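Local coordinates for probable DNA endonuclease SmrA (Escherichia coli, PDB 3QD7), which binds DNA and has DNA endonuclease activity, as a stand-alone small MutS-related protein, at residues 97-100 / 101-104. Numbering follows the deposited sequence.
Sequences RSYV and ARWL
Y99 and W103, one turn apart on helix 92-105 of the Smr domain, make the main side-chain contact. The CB of Y99 sits over the face of the W103 six-membered ring, 3.6 Å from its centroid, in a CH-pi contact. The ring planes differ by only 21°, but the rings are well offset, with centroids 5.2 Å apart. With CG anti to its carbonyl carbon (chi1 -63°), W103 points its indole back along the helix toward Y99. The Y99 O lies over an indole face, 3.1 Å from CG of W103. R102 NH1 lies at the edge of the Y99 ring, near its plane but distant, 4.5 Å from CE1 of Y99; R102 NH2 forms a salt bridge with D16.

A second apolar pair, V100 and L104, lies side by side, with CG1 of V100 3.8 Å from CD1 of L104. Both rest on I81 of strand 78-82.

Four i to i+4 backbone hydrogen bonds join the two turns. The straightest, W103 N to Y99 O, is 2.8 Å long with an N-H...O angle of 169°.

W103 also packs on helix 57-73. The contact thus joins a mostly apolar helix face to the sheet and the neighbouring helix, with the indole N-H of the buried W103 satisfied by T11 O.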
ATOM      1  N   ARG A  97      -3.772   6.890  -4.114  1.00 20.29           N
ATOM      2  CA  ARG A  97      -4.403   5.932  -3.221  1.00 16.87           C
ATOM      3  C   ARG A  97      -5.038   4.791  -4.030  1.00 18.48           C
ATOM      4  O   ARG A  97      -4.935   3.618  -3.659  1.00 18.21           O
ATOM      5  CB  ARG A  97      -5.475   6.631  -2.360  1.00 19.90           C
ATOM      6  CG  ARG A  97      -6.005   5.752  -1.196  1.00 26.54           C
ATOM      7  CD  ARG A  97      -7.035   6.471  -0.335  1.00 21.93           C
ATOM      8  NE  ARG A  97      -8.289   6.696  -1.055  1.00 18.26           N
ATOM      9  CZ  ARG A  97      -9.476   6.226  -0.689  1.00 25.45           C
ATOM     10  NH1 ARG A  97      -9.621   5.490   0.423  1.00 21.41           N
ATOM     11  NH2 ARG A  97     -10.531   6.498  -1.451  1.00 19.97           N
ATOM     12  N   SER A  98      -5.705   5.147  -5.134  1.00 21.62           N
ATOM     13  CA  SER A  98      -6.415   4.142  -5.959  1.00 21.96           C
ATOM     14  C   SER A  98      -5.454   3.200  -6.673  1.00 21.19           C
ATOM     15  O   SER A  98      -5.708   1.994  -6.737  1.00 23.35           O
ATOM     16  CB  SER A  98      -7.384   4.783  -6.952  1.00 22.29           C
ATOM     17  OG  SER A  98      -8.440   5.402  -6.274  1.00 26.57           O
ATOM     18  N   TYR A  99      -4.339   3.746  -7.162  1.00 18.97           N
ATOM     19  CA  TYR A  99      -3.291   2.924  -7.762  1.00 17.50           C
ATOM     20  C   TYR A  99      -2.656   2.029  -6.730  1.00 22.11           C
ATOM     21  O   TYR A  99      -2.382   0.851  -7.020  1.00 23.04           O
ATOM     22  CB  TYR A  99      -2.226   3.789  -8.439  1.00 20.88           C
ATOM     23  CG  TYR A  99      -2.529   4.077  -9.893  1.00 25.73           C
ATOM     24  CD1 TYR A  99      -2.717   3.026 -10.813  1.00 24.88           C
ATOM     25  CD2 TYR A  99      -2.635   5.393 -10.359  1.00 27.14           C
ATOM     26  CE1 TYR A  99      -2.989   3.283 -12.153  1.00 24.97           C
ATOM     27  CE2 TYR A  99      -2.921   5.665 -11.714  1.00 28.09           C
ATOM     28  CZ  TYR A  99      -3.091   4.597 -12.594  1.00 27.98           C
ATOM     29  OH  TYR A  99      -3.372   4.841 -13.906  1.00 26.66           O
ATOM     30  N   VAL A 100      -2.412   2.572  -5.524  1.00 19.66           N
ATOM     31  CA  VAL A 100      -1.775   1.763  -4.466  1.00 15.92           C
ATOM     32  C   VAL A 100      -2.703   0.585  -4.106  1.00 21.24           C
ATOM     33  O   VAL A 100      -2.252  -0.549  -3.922  1.00 18.70           O
ATOM     34  CB  VAL A 100      -1.401   2.610  -3.200  1.00 21.92           C
ATOM     35  CG1 VAL A 100      -1.038   1.692  -2.019  1.00 21.51           C
ATOM     36  CG2 VAL A 100      -0.238   3.616  -3.491  1.00 14.67           C
ATOM     37  N   ALA A 101      -4.006   0.847  -4.047  1.00 23.56           N
ATOM     38  CA  ALA A 101      -4.982  -0.221  -3.802  1.00 25.59           C
ATOM     39  C   ALA A 101      -4.857  -1.389  -4.792  1.00 25.06           C
ATOM     40  O   ALA A 101      -4.918  -2.543  -4.400  1.00 23.50           O
ATOM     41  CB  ALA A 101      -6.399   0.334  -3.828  1.00 23.29           C
ATOM     42  N   ARG A 102      -4.704  -1.078  -6.077  1.00 20.41           N
ATOM     43  CA  ARG A 102      -4.552  -2.107  -7.088  1.00 17.86           C
ATOM     44  C   ARG A 102      -3.179  -2.758  -7.005  1.00 20.44           C
ATOM     45  O   ARG A 102      -3.072  -3.980  -7.033  1.00 21.34           O
ATOM     46  CB  ARG A 102      -4.717  -1.489  -8.477  1.00 22.08           C
ATOM     47  CG  ARG A 102      -4.207  -2.377  -9.594  1.00 24.61           C
ATOM     48  CD  ARG A 102      -4.073  -1.602 -10.862  1.00 35.19           C
ATOM     49  NE  ARG A 102      -5.382  -1.396 -11.475  1.00 39.52           N
ATOM     50  CZ  ARG A 102      -5.560  -0.987 -12.721  1.00 38.13           C
ATOM     51  NH1 ARG A 102      -4.503  -0.734 -13.491  1.00 35.41           N
ATOM     52  NH2 ARG A 102      -6.791  -0.837 -13.193  1.00 34.60           N
ATOM     53  N   TRP A 103      -2.124  -1.944  -6.933  1.00 18.13           N
ATOM     54  CA  TRP A 103      -0.748  -2.479  -6.969  1.00 19.89           C
ATOM     55  C   TRP A 103      -0.460  -3.494  -5.875  1.00 21.91           C
ATOM     56  O   TRP A 103       0.233  -4.487  -6.115  1.00 15.10           O
ATOM     57  CB  TRP A 103       0.275  -1.346  -6.912  1.00 16.77           C
ATOM     58  CG  TRP A 103       0.208  -0.420  -8.091  1.00 17.53           C
ATOM     59  CD1 TRP A 103      -0.297  -0.690  -9.333  1.00 18.60           C
ATOM     60  CD2 TRP A 103       0.682   0.928  -8.136  1.00 19.67           C
ATOM     61  NE1 TRP A 103      -0.170   0.417 -10.149  1.00 23.80           N
ATOM     62  CE2 TRP A 103       0.434   1.420  -9.437  1.00 22.78           C
ATOM     63  CE3 TRP A 103       1.319   1.751  -7.219  1.00 15.88           C
ATOM     64  CZ2 TRP A 103       0.790   2.713  -9.828  1.00 23.16           C
ATOM     65  CZ3 TRP A 103       1.675   3.026  -7.603  1.00 20.17           C
ATOM     66  CH2 TRP A 103       1.396   3.505  -8.895  1.00 19.60           C
ATOM     67  N   LEU A 104      -1.011  -3.259  -4.675  1.00 17.80           N
ATOM     68  CA  LEU A 104      -0.740  -4.153  -3.567  1.00 16.31           C
ATOM     69  C   LEU A 104      -1.340  -5.521  -3.807  1.00 22.24           C
ATOM     70  O   LEU A 104      -0.740  -6.512  -3.412  1.00 22.88           O
ATOM     71  CB  LEU A 104      -1.197  -3.580  -2.222  1.00 14.12           C
ATOM     72  CG  LEU A 104      -0.471  -2.332  -1.742  1.00 20.16           C
ATOM     73  CD1 LEU A 104      -1.136  -1.730  -0.485  1.00 19.92           C
ATOM     74  CD2 LEU A 104       1.016  -2.602  -1.521  1.00 20.09           C
TER